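Local coordinates for protein glycosyl transferase family 9 (Veillonella parvula, PDB 3TOV) that probably transfers a sugar from an activated donor onto an acceptor, as a GT-B-type glycosyltransferase of family 9, the family that includes the heptosyltransferases, at residues S158-E163 against G296-H301; I113-S118 against M126-R131; V284-P289 against K327-I332. All blocks are in the same frame, centred on the assembly; numbering follows the deposited sequence.

Interaction 1 of 3, residues S158-E163 against G296-H301; sequences SGLHIE and GPYQAH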
ATOM      1  N   SER A 158      -0.194  -0.463  14.947  1.00 53.57           N
ATOM      2  CA  SER A 158      -0.914  -1.685  14.580  1.00 47.66           C
ATOM      3  C   SER A 158      -1.061  -1.911  13.075  1.00 53.23           C
ATOM      4  O   SER A 158      -2.102  -2.353  12.596  1.00 50.41           O
ATOM      5  CB  SER A 158      -2.285  -1.685  15.223  1.00 41.79           C
ATOM      6  OG  SER A 158      -2.779  -0.370  15.252  1.00 42.35           O
ATOM      7  N   GLY A 159      -0.004  -1.627  12.333  1.00 59.45           N
ATOM      8  CA  GLY A 159       0.039  -1.996  10.936  1.00 55.45           C
ATOM      9  C   GLY A 159      -0.656  -0.991  10.062  1.00 52.42           C
ATOM     10  O   GLY A 159      -1.159   0.023  10.544  1.00 52.03           O
ATOM     11  N   LEU A 160      -0.658  -1.277   8.764  1.00 54.67           N
ATOM     12  CA  LEU A 160      -1.383  -0.482   7.785  1.00 52.74           C
ATOM     13  C   LEU A 160      -2.892  -0.618   7.969  1.00 57.31           C
ATOM     14  O   LEU A 160      -3.409  -1.644   8.438  1.00 56.17           O
ATOM     15  CB  LEU A 160      -1.009  -0.910   6.376  1.00 45.67           C
ATOM     16  CG  LEU A 160       0.448  -1.288   6.137  1.00 37.80           C
ATOM     17  CD1 LEU A 160       0.596  -1.870   4.741  1.00 38.30           C
ATOM     18  CD2 LEU A 160       1.353  -0.101   6.301  1.00 34.93           C
ATOM     19  N   HIS A 161      -3.597   0.427   7.573  1.00 63.44           N
ATOM     20  CA  HIS A 161      -5.020   0.522   7.837  1.00 68.73           C
ATOM     21  C   HIS A 161      -5.705   1.370   6.769  1.00 60.31           C
ATOM     22  O   HIS A 161      -5.201   2.418   6.373  1.00 54.54           O
ATOM     23  CB  HIS A 161      -5.233   1.144   9.216  1.00 74.37           C
ATOM     24  CG  HIS A 161      -6.667   1.265   9.608  1.00 88.00           C
ATOM     25  ND1 HIS A 161      -7.174   2.386  10.228  1.00 93.65           N
ATOM     26  CD2 HIS A 161      -7.704   0.406   9.473  1.00 98.82           C
ATOM     27  CE1 HIS A 161      -8.465   2.214  10.458  1.00100.12           C
ATOM     28  NE2 HIS A 161      -8.811   1.021  10.008  1.00104.11           N
ATOM     29  N   ILE A 162      -6.839   0.897   6.275  1.00 54.07           N
ATOM     30  CA  ILE A 162      -7.705   1.749   5.487  1.00 49.86           C
ATOM     31  C   ILE A 162      -9.102   1.536   5.990  1.00 55.03           C
ATOM     32  O   ILE A 162      -9.580   0.399   6.051  1.00 53.44           O
ATOM     33  CB  ILE A 162      -7.652   1.455   4.002  1.00 49.10           C
ATOM     34  CG1 ILE A 162      -6.247   1.724   3.469  1.00 49.76           C
ATOM     35  CG2 ILE A 162      -8.646   2.340   3.274  1.00 51.33           C
ATOM     36  CD1 ILE A 162      -6.135   1.622   1.961  1.00 49.32           C
ATOM     37  N   GLU A 163      -9.739   2.631   6.390  1.00 61.89           N
ATOM     38  CA  GLU A 163     -11.057   2.562   6.991  1.00 66.97           C
ATOM     39  C   GLU A 163     -12.037   2.581   5.852  1.00 65.80           C
ATOM     40  O   GLU A 163     -12.004   3.505   5.041  1.00 70.33           O
ATOM     41  CB  GLU A 163     -11.278   3.766   7.897  1.00 73.00           C
ATOM     42  CG  GLU A 163     -12.404   3.609   8.883  1.00 82.91           C
ATOM     43  CD  GLU A 163     -12.113   2.547   9.919  1.00 96.62           C
ATOM     44  OE1 GLU A 163     -11.809   2.913  11.077  1.00 95.32           O
ATOM     45  OE2 GLU A 163     -12.190   1.345   9.569  1.00107.20           O
ATOM     46  N   GLY A 296       8.263  -4.436   1.729  1.00 42.85           N
ATOM     47  CA  GLY A 296       7.502  -5.660   1.820  1.00 40.93           C
ATOM     48  C   GLY A 296       6.285  -5.513   2.714  1.00 47.41           C
ATOM     49  O   GLY A 296       5.884  -4.390   3.057  1.00 50.29           O
ATOM     50  N   PRO A 297       5.683  -6.658   3.084  1.00 42.11           N
ATOM     51  CA  PRO A 297       4.529  -6.834   3.976  1.00 43.17           C
ATOM     52  C   PRO A 297       4.787  -6.377   5.408  1.00 54.21           C
ATOM     53  O   PRO A 297       5.216  -7.165   6.259  1.00 64.43           O
ATOM     54  CB  PRO A 297       4.295  -8.342   3.956  1.00 38.73           C
ATOM     55  CG  PRO A 297       4.866  -8.789   2.672  1.00 43.55           C
ATOM     56  CD  PRO A 297       6.050  -7.913   2.412  1.00 40.00           C
ATOM     57  N   TYR A 298       4.497  -5.112   5.675  1.00 52.14           N
ATOM     58  CA  TYR A 298       4.745  -4.548   6.991  1.00 49.95           C
ATOM     59  C   TYR A 298       3.785  -5.063   8.042  1.00 54.40           C
ATOM     60  O   TYR A 298       2.570  -4.917   7.889  1.00 57.87           O
ATOM     61  CB  TYR A 298       4.602  -3.045   6.929  1.00 42.93           C
ATOM     62  CG  TYR A 298       4.731  -2.370   8.258  1.00 37.91           C
ATOM     63  CD1 TYR A 298       5.980  -2.165   8.825  1.00 40.11           C
ATOM     64  CD2 TYR A 298       3.610  -1.917   8.940  1.00 35.76           C
ATOM     65  CE1 TYR A 298       6.116  -1.529  10.035  1.00 44.56           C
ATOM     66  CE2 TYR A 298       3.730  -1.278  10.156  1.00 40.47           C
ATOM     67  CZ  TYR A 298       4.990  -1.082  10.699  1.00 49.57           C
ATOM     68  OH  TYR A 298       5.139  -0.437  11.911  1.00 56.97           O
ATOM     69  N   GLN A 299       4.331  -5.630   9.118  1.00 51.33           N
ATOM     70  CA  GLN A 299       3.515  -6.032  10.252  1.00 45.32           C
ATOM     71  C   GLN A 299       2.379  -6.952   9.780  1.00 45.64           C
ATOM     72  O   GLN A 299       1.239  -6.838  10.233  1.00 43.99           O
ATOM     73  CB  GLN A 299       2.944  -4.783  10.909  1.00 44.87           C
ATOM     74  CG  GLN A 299       2.558  -4.924  12.353  1.00 51.48           C
ATOM     75  CD  GLN A 299       3.210  -3.846  13.219  1.00 56.17           C
ATOM     76  OE1 GLN A 299       4.420  -3.585  13.112  1.00 51.40           O
ATOM     77  NE2 GLN A 299       2.410  -3.210  14.076  1.00 53.99           N
ATOM     78  N   ALA A 300       2.698  -7.867   8.869  1.00 46.08           N
ATOM     79  CA  ALA A 300       1.667  -8.674   8.224  1.00 52.15           C
ATOM     80  C   ALA A 300       1.837 -10.180   8.428  1.00 54.99           C
ATOM     81  O   ALA A 300       2.951 -10.676   8.626  1.00 54.63           O
ATOM     82  CB  ALA A 300       1.616  -8.356   6.732  1.00 49.59           C
ATOM     83  N   HIS A 301       0.723 -10.902   8.370  1.00 50.91           N
ATOM     84  CA  HIS A 301       0.781 -12.346   8.318  1.00 46.75           C
ATOM     85  C   HIS A 301       0.990 -12.737   6.856  1.00 45.81           C
ATOM     86  O   HIS A 301       0.038 -12.952   6.117  1.00 45.63           O
ATOM     87  CB  HIS A 301      -0.489 -12.983   8.884  1.00 53.96           C
ATOM     88  CG  HIS A 301      -0.428 -14.484   8.959  1.00 77.83           C
ATOM     89  ND1 HIS A 301      -1.553 -15.284   8.919  1.00 85.95           N
ATOM     90  CD2 HIS A 301       0.629 -15.329   9.071  1.00 79.53           C
ATOM     91  CE1 HIS A 301      -1.192 -16.554   9.008  1.00 81.29           C
ATOM     92  NE2 HIS A 301       0.126 -16.609   9.102  1.00 77.13           N
TER
HETATM   93  O   HOH W   1      -0.619  -4.322   8.684  1.00 44.72           O

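Interaction 2 of 3, residues I113-S118 against M126-R131; sequences ITTGMS and MTKYTR. With SO4 (sulfate ion), chain C.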
ATOM      1  N   ILE A 113       6.996  26.657  11.992  1.00 65.35           N
ATOM      2  CA  ILE A 113       8.023  25.645  11.961  1.00 71.77           C
ATOM      3  C   ILE A 113       7.719  24.532  10.966  1.00 66.43           C
ATOM      4  O   ILE A 113       6.679  23.881  11.036  1.00 60.10           O
ATOM      5  CB  ILE A 113       8.295  25.099  13.373  1.00 80.20           C
ATOM      6  CG1 ILE A 113       8.588  23.611  13.337  1.00 79.79           C
ATOM      7  CG2 ILE A 113       7.104  25.334  14.283  1.00 82.79           C
ATOM      8  CD1 ILE A 113       8.374  23.014  14.667  1.00 82.43           C
ATOM      9  N   THR A 114       8.640  24.360  10.021  1.00 69.16           N
ATOM     10  CA  THR A 114       8.589  23.271   9.057  1.00 66.73           C
ATOM     11  C   THR A 114       9.641  22.231   9.405  1.00 59.68           C
ATOM     12  O   THR A 114      10.784  22.560   9.756  1.00 53.13           O
ATOM     13  CB  THR A 114       8.856  23.748   7.610  1.00 68.54           C
ATOM     14  OG1 THR A 114       7.962  24.817   7.271  1.00 78.50           O
ATOM     15  CG2 THR A 114       8.661  22.607   6.638  1.00 60.85           C
ATOM     16  N   THR A 115       9.241  20.970   9.309  1.00 57.08           N
ATOM     17  CA  THR A 115      10.155  19.870   9.546  1.00 55.81           C
ATOM     18  C   THR A 115       9.854  18.685   8.603  1.00 57.22           C
ATOM     19  O   THR A 115       9.182  18.837   7.578  1.00 52.05           O
ATOM     20  CB  THR A 115      10.237  19.501  11.068  1.00 54.36           C
ATOM     21  OG1 THR A 115      11.357  18.644  11.305  1.00 61.34           O
ATOM     22  CG2 THR A 115       8.969  18.845  11.569  1.00 49.28           C
ATOM     23  N   GLY A 116      10.384  17.514   8.925  1.00 61.86           N
ATOM     24  CA  GLY A 116      10.361  16.411   7.987  1.00 52.55           C
ATOM     25  C   GLY A 116      11.543  16.541   7.048  1.00 46.27           C
ATOM     26  O   GLY A 116      12.556  17.147   7.369  1.00 40.60           O
HETATM   27  N   MSE A 117      11.421  15.969   5.866  1.00 46.24           N
HETATM   28  CA  MSE A 117      12.527  15.983   4.938  1.00 42.44           C
HETATM   29  C   MSE A 117      12.058  16.649   3.667  1.00 49.77           C
HETATM   30  O   MSE A 117      10.975  16.347   3.172  1.00 55.24           O
HETATM   31  CB  MSE A 117      12.984  14.559   4.634  1.00 37.27           C
HETATM   32  CG  MSE A 117      14.298  14.530   3.910  1.00 37.14           C
HETATM   33 SE   MSE A 117      14.707  12.854   3.053  0.93 80.24          SE
HETATM   34  CE  MSE A 117      16.325  13.433   2.142  1.00 31.99           C
ATOM     35  N   SER A 118      12.867  17.560   3.145  1.00 52.02           N
ATOM     36  CA  SER A 118      12.524  18.259   1.917  1.00 57.63           C
ATOM     37  C   SER A 118      13.718  18.333   0.975  1.00 60.34           C
ATOM     38  O   SER A 118      14.861  18.088   1.381  1.00 66.39           O
ATOM     39  CB  SER A 118      11.987  19.663   2.218  1.00 61.44           C
ATOM     40  OG  SER A 118      10.699  19.591   2.815  1.00 63.95           O
HETATM   41  N   MSE A 126      13.891  25.544   6.636  1.00 52.43           N
HETATM   42  CA  MSE A 126      13.262  24.662   7.601  1.00 47.31           C
HETATM   43  C   MSE A 126      13.685  24.932   9.044  1.00 57.08           C
HETATM   44  O   MSE A 126      14.648  25.657   9.301  1.00 58.99           O
HETATM   45  CB  MSE A 126      13.563  23.239   7.231  1.00 40.71           C
HETATM   46  CG  MSE A 126      12.883  22.814   5.985  1.00 38.86           C
HETATM   47 SE   MSE A 126      12.934  20.881   5.914  1.00100.72          SE
HETATM   48  CE  MSE A 126      14.781  20.703   5.337  1.00179.98           C
ATOM     49  N   THR A 127      12.951  24.354   9.988  1.00 61.58           N
ATOM     50  CA  THR A 127      13.291  24.503  11.397  1.00 69.16           C
ATOM     51  C   THR A 127      14.214  23.360  11.802  1.00 76.63           C
ATOM     52  O   THR A 127      15.293  23.572  12.374  1.00 77.88           O
ATOM     53  CB  THR A 127      12.039  24.450  12.286  1.00 65.79           C
ATOM     54  OG1 THR A 127      11.042  25.329  11.763  1.00 64.41           O
ATOM     55  CG2 THR A 127      12.375  24.868  13.705  1.00 67.48           C
ATOM     56  N   LYS A 128      13.769  22.145  11.497  1.00 74.40           N
ATOM     57  CA  LYS A 128      14.532  20.939  11.756  1.00 66.30           C
ATOM     58  C   LYS A 128      14.395  19.991  10.569  1.00 66.32           C
ATOM     59  O   LYS A 128      13.308  19.496  10.271  1.00 67.31           O
ATOM     60  CB  LYS A 128      14.047  20.265  13.036  1.00 66.85           C
ATOM     61  CG  LYS A 128      14.856  19.031  13.418  1.00 70.78           C
ATOM     62  CD  LYS A 128      14.543  18.537  14.825  1.00 69.82           C
ATOM     63  CE  LYS A 128      15.668  17.657  15.359  1.00 69.95           C
ATOM     64  NZ  LYS A 128      16.901  18.459  15.645  1.00 75.76           N
ATOM     65  N   TYR A 129      15.505  19.757   9.886  1.00 65.27           N
ATOM     66  CA  TYR A 129      15.519  18.848   8.753  1.00 65.44           C
ATOM     67  C   TYR A 129      15.776  17.426   9.214  1.00 62.30           C
ATOM     68  O   TYR A 129      16.917  17.038   9.413  1.00 73.77           O
ATOM     69  CB  TYR A 129      16.593  19.277   7.757  1.00 72.88           C
ATOM     70  CG  TYR A 129      16.959  18.237   6.722  1.00 79.20           C
ATOM     71  CD1 TYR A 129      16.058  17.863   5.733  1.00 83.00           C
ATOM     72  CD2 TYR A 129      18.215  17.650   6.718  1.00 82.03           C
ATOM     73  CE1 TYR A 129      16.392  16.922   4.773  1.00 85.34           C
ATOM     74  CE2 TYR A 129      18.562  16.711   5.764  1.00 86.91           C
ATOM     75  CZ  TYR A 129      17.647  16.346   4.793  1.00 87.83           C
ATOM     76  OH  TYR A 129      17.985  15.406   3.838  1.00 87.09           O
ATOM     77  N   THR A 130      14.715  16.652   9.392  1.00 55.16           N
ATOM     78  CA  THR A 130      14.862  15.243   9.732  1.00 53.66           C
ATOM     79  C   THR A 130      14.992  14.375   8.485  1.00 50.31           C
ATOM     80  O   THR A 130      14.014  14.154   7.788  1.00 48.21           O
ATOM     81  CB  THR A 130      13.660  14.740  10.528  1.00 56.02           C
ATOM     82  OG1 THR A 130      12.503  14.706   9.677  1.00 54.35           O
ATOM     83  CG2 THR A 130      13.402  15.647  11.713  1.00 57.52           C
ATOM     84  N   ARG A 131      16.192  13.863   8.223  1.00 54.05           N
ATOM     85  CA  ARG A 131      16.428  12.976   7.079  1.00 48.38           C
ATOM     86  C   ARG A 131      15.826  11.576   7.257  1.00 49.80           C
ATOM     87  O   ARG A 131      15.833  11.028   8.365  1.00 48.43           O
ATOM     88  CB  ARG A 131      17.921  12.846   6.800  1.00 42.53           C
ATOM     89  CG  ARG A 131      18.239  11.837   5.737  1.00 43.98           C
ATOM     90  CD  ARG A 131      19.726  11.692   5.537  1.00 58.05           C
ATOM     91  NE  ARG A 131      20.014  10.798   4.419  1.00 67.54           N
ATOM     92  CZ  ARG A 131      21.235  10.529   3.962  1.00 65.47           C
ATOM     93  NH1 ARG A 131      22.304  11.083   4.528  1.00 61.58           N
ATOM     94  NH2 ARG A 131      21.382   9.709   2.928  1.00 61.83           N
TER
HETATM   95  S   SO4 C 347      24.987   8.604   1.952  0.84104.95           S
HETATM   96  O1  SO4 C 347      25.149   8.966   3.363  0.84100.01           O
HETATM   97  O2  SO4 C 347      25.126   7.159   1.783  0.84104.35           O
HETATM   98  O3  SO4 C 347      23.658   9.001   1.499  0.84108.17           O
HETATM   99  O4  SO4 C 347      25.990   9.291   1.137  0.84100.03           O

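Interaction 3 of 3, residues V284-P289 against K327-I332; sequences VALYGP and KGLSVI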
ATOM      1  N   VAL A 284       0.424 -14.063   0.205  1.00 38.84           N
ATOM      2  CA  VAL A 284       1.521 -14.778  -0.430  1.00 34.43           C
ATOM      3  C   VAL A 284       2.072 -13.794  -1.448  1.00 41.45           C
ATOM      4  O   VAL A 284       1.358 -13.373  -2.361  1.00 52.19           O
ATOM      5  CB  VAL A 284       1.082 -16.085  -1.126  1.00 25.50           C
ATOM      6  CG1 VAL A 284       2.249 -16.676  -1.883  1.00 29.03           C
ATOM      7  CG2 VAL A 284       0.552 -17.109  -0.118  1.00 19.64           C
ATOM      8  N   ALA A 285       3.325 -13.400  -1.279  1.00 32.27           N
ATOM      9  CA  ALA A 285       3.871 -12.324  -2.084  1.00 34.20           C
ATOM     10  C   ALA A 285       5.058 -12.788  -2.920  1.00 46.13           C
ATOM     11  O   ALA A 285       5.994 -13.382  -2.400  1.00 55.32           O
ATOM     12  CB  ALA A 285       4.264 -11.165  -1.196  1.00 31.08           C
ATOM     13  N   LEU A 286       5.027 -12.500  -4.215  1.00 41.99           N
ATOM     14  CA  LEU A 286       6.067 -12.982  -5.105  1.00 39.19           C
ATOM     15  C   LEU A 286       7.098 -11.918  -5.409  1.00 46.39           C
ATOM     16  O   LEU A 286       6.900 -11.100  -6.301  1.00 53.68           O
ATOM     17  CB  LEU A 286       5.467 -13.499  -6.407  1.00 38.72           C
ATOM     18  CG  LEU A 286       4.886 -14.910  -6.365  1.00 44.00           C
ATOM     19  CD1 LEU A 286       3.613 -14.968  -5.550  1.00 43.17           C
ATOM     20  CD2 LEU A 286       4.619 -15.365  -7.770  1.00 49.72           C
ATOM     21  N   TYR A 287       8.196 -11.932  -4.660  1.00 40.46           N
ATOM     22  CA  TYR A 287       9.365 -11.121  -4.976  1.00 32.54           C
ATOM     23  C   TYR A 287      10.319 -11.997  -5.750  1.00 42.37           C
ATOM     24  O   TYR A 287      10.493 -13.174  -5.430  1.00 49.38           O
ATOM     25  CB  TYR A 287      10.033 -10.686  -3.686  1.00 40.89           C
ATOM     26  CG  TYR A 287       9.287  -9.604  -2.960  1.00 46.70           C
ATOM     27  CD1 TYR A 287       9.820  -8.328  -2.858  1.00 48.69           C
ATOM     28  CD2 TYR A 287       8.040  -9.847  -2.398  1.00 49.93           C
ATOM     29  CE1 TYR A 287       9.142  -7.326  -2.210  1.00 56.83           C
ATOM     30  CE2 TYR A 287       7.346  -8.844  -1.748  1.00 55.73           C
ATOM     31  CZ  TYR A 287       7.905  -7.584  -1.657  1.00 64.08           C
ATOM     32  OH  TYR A 287       7.243  -6.565  -1.011  1.00 74.46           O
ATOM     33  N   GLY A 288      10.955 -11.467  -6.778  1.00 45.10           N
ATOM     34  CA  GLY A 288      11.863 -12.320  -7.529  1.00 46.73           C
ATOM     35  C   GLY A 288      13.193 -12.389  -6.810  1.00 44.97           C
ATOM     36  O   GLY A 288      13.297 -12.941  -5.709  1.00 37.54           O
ATOM     37  N   PRO A 289      14.217 -11.814  -7.442  1.00 46.19           N
ATOM     38  CA  PRO A 289      15.510 -11.422  -6.889  1.00 52.24           C
ATOM     39  C   PRO A 289      15.396 -10.035  -6.271  1.00 63.15           C
ATOM     40  O   PRO A 289      16.366  -9.277  -6.259  1.00 73.14           O
ATOM     41  CB  PRO A 289      16.375 -11.312  -8.139  1.00 55.48           C
ATOM     42  CG  PRO A 289      15.424 -10.788  -9.161  1.00 56.79           C
ATOM     43  CD  PRO A 289      14.132 -11.522  -8.883  1.00 49.52           C
ATOM     44  N   LYS A 327      15.224 -16.386 -15.498  1.00 59.58           N
ATOM     45  CA  LYS A 327      14.788 -14.989 -15.407  1.00 62.13           C
ATOM     46  C   LYS A 327      13.621 -14.690 -14.463  1.00 60.74           C
ATOM     47  O   LYS A 327      12.581 -15.348 -14.514  1.00 61.07           O
ATOM     48  CB  LYS A 327      14.386 -14.556 -16.800  1.00 69.86           C
ATOM     49  CG  LYS A 327      13.619 -15.656 -17.499  1.00 84.96           C
ATOM     50  CD  LYS A 327      13.830 -15.604 -18.990  1.00 96.02           C
ATOM     51  CE  LYS A 327      13.783 -16.983 -19.636  1.00 93.87           C
ATOM     52  NZ  LYS A 327      14.363 -16.968 -21.013  1.00 91.03           N
ATOM     53  N   GLY A 328      13.803 -13.677 -13.616  1.00 58.73           N
ATOM     54  CA  GLY A 328      12.709 -13.035 -12.897  1.00 54.51           C
ATOM     55  C   GLY A 328      11.933 -13.795 -11.836  1.00 51.97           C
ATOM     56  O   GLY A 328      12.524 -14.304 -10.896  1.00 59.77           O
ATOM     57  N   LEU A 329      10.605 -13.833 -11.963  1.00 44.92           N
ATOM     58  CA  LEU A 329       9.752 -14.525 -11.004  1.00 40.48           C
ATOM     59  C   LEU A 329       9.550 -15.943 -11.432  1.00 44.56           C
ATOM     60  O   LEU A 329       8.852 -16.701 -10.751  1.00 45.09           O
ATOM     61  CB  LEU A 329       8.372 -13.895 -10.926  1.00 43.77           C
ATOM     62  CG  LEU A 329       8.194 -12.826  -9.864  1.00 42.41           C
ATOM     63  CD1 LEU A 329       9.127 -11.704 -10.196  1.00 40.36           C
ATOM     64  CD2 LEU A 329       6.754 -12.352  -9.842  1.00 38.73           C
ATOM     65  N   SER A 330      10.141 -16.293 -12.573  1.00 43.34           N
ATOM     66  CA  SER A 330       9.925 -17.599 -13.171  1.00 43.00           C
ATOM     67  C   SER A 330      10.612 -18.693 -12.383  1.00 45.79           C
ATOM     68  O   SER A 330      10.438 -19.879 -12.665  1.00 52.07           O
ATOM     69  CB  SER A 330      10.386 -17.604 -14.621  1.00 52.11           C
ATOM     70  OG  SER A 330       9.532 -16.793 -15.412  1.00 62.23           O
ATOM     71  N   VAL A 331      11.394 -18.305 -11.386  1.00 42.11           N
ATOM     72  CA  VAL A 331      12.007 -19.304 -10.531  1.00 48.80           C
ATOM     73  C   VAL A 331      11.035 -19.795  -9.459  1.00 57.22           C
ATOM     74  O   VAL A 331      11.339 -20.746  -8.726  1.00 61.59           O
ATOM     75  CB  VAL A 331      13.311 -18.804  -9.895  1.00 47.15           C
ATOM     76  CG1 VAL A 331      14.349 -18.559 -10.977  1.00 47.73           C
ATOM     77  CG2 VAL A 331      13.065 -17.552  -9.072  1.00 42.28           C
ATOM     78  N   ILE A 332       9.863 -19.166  -9.372  1.00 55.00           N
ATOM     79  CA  ILE A 332       8.862 -19.602  -8.398  1.00 52.57           C
ATOM     80  C   ILE A 332       7.883 -20.626  -8.972  1.00 56.17           C
ATOM     81  O   ILE A 332       7.438 -20.510 -10.112  1.00 58.00           O
ATOM     82  CB  ILE A 332       8.088 -18.438  -7.789  1.00 50.14           C
ATOM     83  CG1 ILE A 332       9.034 -17.284  -7.437  1.00 47.22           C
ATOM     84  CG2 ILE A 332       7.337 -18.916  -6.556  1.00 49.57           C
ATOM     85  CD1 ILE A 332       8.468 -16.318  -6.399  1.00 41.78           C
TER

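Interaction 1 of 3, residues S158-E163 against G296-H301
Ser158 meets Gln299 through its backbone: its CA lies 3.7 Å from Gln299 NE2, while its hydroxyl is bonded outside this contact. Gly159 CA approaches the edge of the Tyr298 ring, near the ring plane, at 3.8 Å from CE2, and stands 4.0 Å from Gln299 CB. The two nitrogens nearest each other, Gly159 N and Gln299 NE2 at 3.4 Å, are both donors and do not bond. Each turns instead to Asn157, Gly159 N to OD1 and Gln299 NE2, weakly, to the backbone O. The same asparagine gives its ND2 to Tyr298 OH, which is also hydrogen-bonded to Asp141. Gln299 CG is anti to the backbone N (chi1 -156°), and a bend at chi2 carries the amide back along 158-159. At Leu160 the partner is apolar: CD2 touches Tyr298 CD2 at 3.9 Å, the two side chains crossing obliquely. A water links the backbones weakly, accepting from Leu160 N (3.0 Å) and donating to Tyr298 O (3.3 Å).

Residues 158-163 lie in the loop between helices 139-149 and 166-178, probably part of the connection between the two Rossmann-like domains of a GT-B fold; 296-301, with a type II turn from Pro297 to Ala300, precede the last strand of the second. Leu160 packs on Pro27 of the first domain and on Ile277 of the second. With no direct hydrogen bond between the segments, the direct contact is van der Waals, supplemented by a weakly held water and the shared partner Asn157, consistent with domains brought together without rigid backbone pairing.

Interaction 2 of 3, residues I113-S118 against M126-R131
Thr127 stands at about a right angle to Ile113, its CB 3.7 Å from Ile113 CG1. With OG1 anti to its own carbonyl carbon (chi1 -49°), the hydroxyl faces the neighbouring strand and accepts a weak bond from Thr114 N, 3.1 Å from OG1. The backbone answers in the other direction: Thr127 N donates to Thr114 O at 2.8 Å, in the carbonyl plane and with an N-H...O angle of 162°. Further along, Thr115 turns OG1 toward Lys128 O, a hydrogen bond whose modelled length is too short to be trusted, and Thr130 N reaches Gly116 O by a weak, bent one at 3.0 Å.

These strands, 113-116 and 128-129, close one side of the parallel sheet of the N-terminal Rossmann-like domain. The outermost, 128-129, is paired only loosely, whereas 113-116 is bonded on its other flank to Val93 and Asn95 of the adjoining strand.

Beyond the pairing, selenomethionine Met117 and Tyr129 lie side by side and point the same way, with Met117 CG against ring atom CE1. In selenomethionine Met126, CG is anti to the carbonyl carbon and the chain runs on extended to SE, 4.0 Å from Ser118 CB; the later bend turns only CE. The Ser118 hydroxyl is bonded to Asn95. Arg131 leads away from the strands as an extended chain, and its NH2 donates to sulfate O3 at 2.8 Å, nearly straight, the ion sitting at the edge of the guanidinium.

Interaction 3 of 3, residues V284-P289 against K327-I332
The second Rossmann-like domain of the GT-B fold carries this contact at the C-terminal end of one of its parallel strands, 283-286, where Leu286 meets Leu329 and Ile332 from a doubly turned loop ahead of helix 334-347. Two overlapping beta turns shape that loop: a type II' turn from Lys327 to Ser330, with Gly328 at positive phi, and a type I turn from Leu329 to Ile332. Ser330 N bonds to Lys327 O and Ile332 N to Leu329 O, and the two turns together bring both apolar side chains to the strand end.

Leu286 takes them on two of its atoms. Its CB lies 3.8 Å from Leu329 CD2, while its CG lies 3.8 Å from the terminal CD1 of Ile332. In Ile332, CG1 is anti to the carbonyl carbon (chi1 -43°) and the chain is extended beyond it, which brings CD1 to rest against Leu286 CG; the same Ile332 methyl is 3.9 Å from Tyr287 O. Leu329 divides its two methyls between successive parts of the strand exit, CD2 near Leu286 and CD1 3.9 Å from the CA of Gly288.

No hydrogen bond joins the segments directly, so the contact is apolar packing against a backbone leaving the sheet. Trp201 joins the two sides: it touches the Leu286 side chain and donates its NE1 to Ile332 O, tying the second turn to the same patch. Leu305 of the neighbouring strand also touches Ile332. At the more exposed end of the contact, Pro289 lays its ring carbon CD 3.8 Å from Gly328 O.

The three contacts sample both halves of a GT-B enzyme and the probable junction between them. Interaction 2 comes first along the chain and is complete before the others begin; it lies at the edge of the N-terminal sheet, about 38 Å centre to centre from interaction 3 in the C-terminal domain. Interaction 1 sits between, centre to centre about 27 Å from interaction 2 and 22 Å from interaction 3. Its segments alternate with those of interaction 3, and the two touch, Tyr287 OH packing against Gly296 CA. Segment 296-301 leads into strand 302-305, the sheet neighbour of 283-286, so interactions 1 and 3 draw on adjoining strands of the C-terminal sheet. Interactions 1 and 2 remain about 16 Å apart at their nearest atoms.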